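Local coordinates for Dps family DNA-binding stress response protein (Thermosynechococcus elongatus, PDB 2C41) that probably binds and oxidises iron and associates with DNA as a dodecameric, ferritin-like stress-response protein of the Dps family, at residues C[111-119]-C[129-140]. Residues are numbered along the deposited sequence; the frame is centred on the assembly and turned at random.
Sequences TEMHQDAEI and ADLYTRLVQTHQ
In the antiparallel pair of helices 95-122 and 126-149 of the ferritin-like four-helix bundle, Met113 is a knob in the hole formed by Tyr132, Leu135, Val136 and His139; the axes of 111-119 and 129-140 run 8.4 Å apart at 160°. Its CG stands anti to the carbonyl carbon (chi1 -76°) and the chain runs on extended, packing SD against the backbone at Val136 N (3.5 Å) and CE 3.8 Å from Leu135 CB. One turn on, Asp116 lays its CB over a face of the Tyr132 ring, 3.9 Å from the centroid, a CH-pi contact. The carboxylate of Asp116 forms a salt bridge with Arg17, and Tyr132 OH and Thr14 OG1 share a hydrogen bond. Between the two segments the backbones come closest at Ala117 CA and Ala129 CA, 4.4 Å apart. Toward the C-terminal end of 129-140, Val136 CG2 touches His114 CE1 at 3.7 Å. A water oxygen lies 2.8 Å from His114 NE2 and accepts from Gln140 NE2; water and amide nitrogen both lie at the ring edge, in its plane, while ND1 hydrogen-bonds Ile110 O. Helix 6-35 covers Met113, Asp116 and Tyr132, helix 41-68 packs on Leu135 and His139, and a second subunit meets His114 and Ala117, its Arg65 hydrogen-bonding Gln140 OE1.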
loop_
_atom_site.group_PDB
_atom_site.type_symbol
_atom_site.label_atom_id
_atom_site.label_comp_id
_atom_site.label_asym_id
_atom_site.label_seq_id
_atom_site.Cartn_x
_atom_site.Cartn_y
_atom_site.Cartn_z
ATOM N N THR C 111 -1.025 37.458 8.985
ATOM C CA THR C 111 -0.912 38.851 8.558
ATOM C C THR C 111 0.264 39.024 7.593
ATOM O O THR C 111 0.104 39.613 6.520
ATOM C CB THR C 111 -0.791 39.810 9.752
ATOM O OG1 THR C 111 -2.030 39.797 10.470
ATOM C CG2 THR C 111 -0.490 41.252 9.290
ATOM N N GLU C 112 1.423 38.502 7.978
ATOM C CA GLU C 112 2.620 38.601 7.145
ATOM C C GLU C 112 2.467 37.922 5.787
ATOM O O GLU C 112 2.913 38.468 4.777
ATOM C CB GLU C 112 3.849 38.062 7.875
ATOM C CG GLU C 112 4.311 38.974 9.017
ATOM C CD GLU C 112 5.680 38.619 9.554
ATOM O OE1 GLU C 112 6.200 39.390 10.391
ATOM O OE2 GLU C 112 6.248 37.579 9.157
ATOM N N MET C 113 1.845 36.745 5.753
ATOM C CA MET C 113 1.651 36.052 4.481
ATOM C C MET C 113 0.734 36.816 3.528
ATOM O O MET C 113 0.958 36.812 2.320
ATOM C CB MET C 113 1.160 34.622 4.692
ATOM C CG MET C 113 2.276 33.675 5.152
ATOM S SD MET C 113 1.757 31.954 5.021
ATOM C CE MET C 113 3.267 31.139 5.573
ATOM N N HIS C 114 -0.282 37.486 4.067
ATOM C CA HIS C 114 -1.135 38.329 3.223
ATOM C C HIS C 114 -0.327 39.510 2.670
ATOM O O HIS C 114 -0.408 39.828 1.483
ATOM C CB HIS C 114 -2.373 38.809 3.985
ATOM C CG HIS C 114 -3.448 37.772 4.107
ATOM N ND1 HIS C 114 -3.418 36.774 5.059
ATOM C CD2 HIS C 114 -4.592 37.586 3.403
ATOM C CE1 HIS C 114 -4.494 36.014 4.930
ATOM N NE2 HIS C 114 -5.218 36.479 3.925
ATOM N N GLN C 115 0.458 40.144 3.532
ATOM C CA GLN C 115 1.325 41.255 3.112
ATOM C C GLN C 115 2.354 40.795 2.075
ATOM O O GLN C 115 2.568 41.465 1.053
ATOM C CB GLN C 115 2.019 41.885 4.322
ATOM C CG GLN C 115 1.048 42.611 5.242
ATOM C CD GLN C 115 1.672 43.134 6.525
ATOM O OE1 GLN C 115 1.180 44.114 7.091
ATOM N NE2 GLN C 115 2.729 42.478 7.011
ATOM N N ASP C 116 2.963 39.644 2.335
ATOM C CA ASP C 116 4.008 39.108 1.469
ATOM C C ASP C 116 3.471 38.600 0.128
ATOM O O ASP C 116 4.151 38.713 -0.898
ATOM C CB ASP C 116 4.788 38.019 2.199
ATOM C CG ASP C 116 5.544 38.552 3.405
ATOM O OD1 ASP C 116 5.909 37.735 4.269
ATOM O OD2 ASP C 116 5.782 39.782 3.496
ATOM N N ALA C 117 2.248 38.069 0.132
ATOM C CA ALA C 117 1.584 37.697 -1.119
ATOM C C ALA C 117 1.364 38.939 -1.988
ATOM O O ALA C 117 1.542 38.890 -3.204
ATOM C CB ALA C 117 0.259 36.980 -0.849
ATOM N N GLU C 118 0.992 40.052 -1.353
ATOM C CA GLU C 118 0.768 41.297 -2.083
ATOM C C GLU C 118 2.071 41.798 -2.706
ATOM O O GLU C 118 2.069 42.232 -3.856
ATOM C CB GLU C 118 0.122 42.387 -1.203
ATOM C CG GLU C 118 -0.533 43.498 -2.046
ATOM C CD GLU C 118 -1.160 44.630 -1.239
ATOM O OE1 GLU C 118 -1.466 45.684 -1.852
ATOM O OE2 GLU C 118 -1.360 44.484 -0.011
ATOM N N ILE C 119 3.165 41.721 -1.944
ATOM C CA ILE C 119 4.489 42.107 -2.435
ATOM C C ILE C 119 4.884 41.247 -3.637
ATOM O O ILE C 119 5.305 41.766 -4.674
ATOM C CB ILE C 119 5.564 42.022 -1.333
ATOM C CG1 ILE C 119 5.310 43.103 -0.269
ATOM C CG2 ILE C 119 6.970 42.194 -1.941
ATOM C CD1 ILE C 119 6.013 42.859 1.057
ATOM N N ALA C 129 3.510 34.344 -4.765
ATOM C CA ALA C 129 2.187 34.753 -4.271
ATOM C C ALA C 129 1.321 33.517 -4.015
ATOM O O ALA C 129 0.635 33.423 -2.997
ATOM C CB ALA C 129 1.498 35.695 -5.252
ATOM N N ASP C 130 1.386 32.552 -4.932
ATOM C CA ASP C 130 0.620 31.313 -4.808
ATOM C C ASP C 130 1.064 30.499 -3.594
ATOM O O ASP C 130 0.229 29.968 -2.868
ATOM C CB ASP C 130 0.737 30.459 -6.077
ATOM C CG ASP C 130 -0.032 29.161 -5.969
ATOM O OD1 ASP C 130 -1.281 29.211 -5.935
ATOM O OD2 ASP C 130 0.611 28.097 -5.877
ATOM N N LEU C 131 2.374 30.412 -3.382
ATOM C CA LEU C 131 2.929 29.699 -2.243
ATOM C C LEU C 131 2.356 30.268 -0.943
ATOM O O LEU C 131 1.825 29.524 -0.118
ATOM C CB LEU C 131 4.464 29.770 -2.254
ATOM C CG LEU C 131 5.213 29.065 -1.118
ATOM C CD1 LEU C 131 4.831 27.593 -1.018
ATOM C CD2 LEU C 131 6.718 29.225 -1.301
ATOM N N TYR C 132 2.433 31.588 -0.782
ATOM C CA TYR C 132 1.889 32.234 0.411
ATOM C C TYR C 132 0.381 32.032 0.539
ATOM O O TYR C 132 -0.142 31.855 1.647
ATOM C CB TYR C 132 2.213 33.735 0.408
ATOM C CG TYR C 132 3.668 34.062 0.673
ATOM C CD1 TYR C 132 4.322 35.060 -0.055
ATOM C CD2 TYR C 132 4.394 33.381 1.657
ATOM C CE1 TYR C 132 5.655 35.362 0.184
ATOM C CE2 TYR C 132 5.728 33.677 1.904
ATOM C CZ TYR C 132 6.349 34.672 1.164
ATOM O OH TYR C 132 7.659 34.974 1.430
ATOM N N THR C 133 -0.306 32.068 -0.601
ATOM C CA THR C 133 -1.764 31.914 -0.648
ATOM C C THR C 133 -2.192 30.517 -0.192
ATOM O O THR C 133 -3.182 30.370 0.527
ATOM C CB THR C 133 -2.310 32.232 -2.038
ATOM O OG1 THR C 133 -2.033 33.604 -2.346
ATOM C CG2 THR C 133 -3.829 32.010 -2.107
ATOM N N ARG C 134 -1.437 29.500 -0.602
ATOM C CA ARG C 134 -1.697 28.124 -0.161
ATOM C C ARG C 134 -1.355 27.935 1.321
ATOM O O ARG C 134 -2.166 27.421 2.103
ATOM C CB ARG C 134 -0.922 27.126 -1.033
ATOM C CG ARG C 134 -0.988 25.673 -0.536
ATOM C CD ARG C 134 -0.523 24.674 -1.589
ATOM N NE ARG C 134 0.798 24.989 -2.137
ATOM C CZ ARG C 134 1.965 24.701 -1.553
ATOM N NH1 ARG C 134 3.098 25.041 -2.162
ATOM N NH2 ARG C 134 2.015 24.066 -0.381
ATOM N N LEU C 135 -0.149 28.347 1.703
ATOM C CA LEU C 135 0.328 28.122 3.066
ATOM C C LEU C 135 -0.506 28.843 4.119
ATOM O O LEU C 135 -0.732 28.313 5.209
ATOM C CB LEU C 135 1.809 28.496 3.210
ATOM C CG LEU C 135 2.836 27.697 2.384
ATOM C CD1 LEU C 135 4.253 28.054 2.845
ATOM C CD2 LEU C 135 2.578 26.187 2.461
ATOM N N VAL C 136 -0.970 30.047 3.799
ATOM C CA VAL C 136 -1.738 30.816 4.784
ATOM C C VAL C 136 -3.026 30.088 5.212
ATOM O O VAL C 136 -3.465 30.224 6.351
ATOM C CB VAL C 136 -1.974 32.283 4.321
ATOM C CG1 VAL C 136 -3.123 32.369 3.327
ATOM C CG2 VAL C 136 -2.215 33.206 5.520
ATOM N N GLN C 137 -3.604 29.287 4.311
ATOM C CA GLN C 137 -4.831 28.546 4.626
ATOM C C GLN C 137 -4.587 27.486 5.702
ATOM O O GLN C 137 -5.445 27.236 6.550
ATOM C CB GLN C 137 -5.437 27.930 3.361
ATOM C CG GLN C 137 -5.856 28.992 2.339
ATOM C CD GLN C 137 -6.193 28.413 0.983
ATOM O OE1 GLN C 137 -5.471 28.635 -0.013
ATOM N NE2 GLN C 137 -7.275 27.644 0.931
ATOM N N THR C 138 -3.404 26.872 5.666
ATOM C CA THR C 138 -3.020 25.917 6.710
ATOM C C THR C 138 -2.888 26.635 8.064
ATOM O O THR C 138 -3.374 26.149 9.081
ATOM C CB THR C 138 -1.734 25.171 6.310
ATOM O OG1 THR C 138 -2.034 24.353 5.170
ATOM C CG2 THR C 138 -1.227 24.294 7.443
ATOM N N HIS C 139 -2.255 27.804 8.064
ATOM C CA HIS C 139 -2.187 28.619 9.282
ATOM C C HIS C 139 -3.570 29.012 9.800
ATOM O O HIS C 139 -3.825 28.998 11.017
ATOM C CB HIS C 139 -1.303 29.845 9.053
ATOM C CG HIS C 139 0.151 29.552 9.223
ATOM N ND1 HIS C 139 1.015 29.390 8.160
ATOM C CD2 HIS C 139 0.883 29.344 10.339
ATOM C CE1 HIS C 139 2.224 29.118 8.619
ATOM N NE2 HIS C 139 2.168 29.079 9.937
ATOM N N GLN C 140 -4.471 29.341 8.874
ATOM C CA GLN C 140 -5.845 29.685 9.260
ATOM C C GLN C 140 -6.570 28.484 9.880
ATOM O O GLN C 140 -7.344 28.643 10.834
ATOM C CB GLN C 140 -6.603 30.280 8.079
ATOM C CG GLN C 140 -6.065 31.667 7.731
ATOM C CD GLN C 140 -6.493 32.187 6.374
ATOM O OE1 GLN C 140 -6.668 31.430 5.411
ATOM N NE2 GLN C 140 -6.626 33.514 6.280
HETATM O O HOH W 1 -7.129 34.457 3.415
#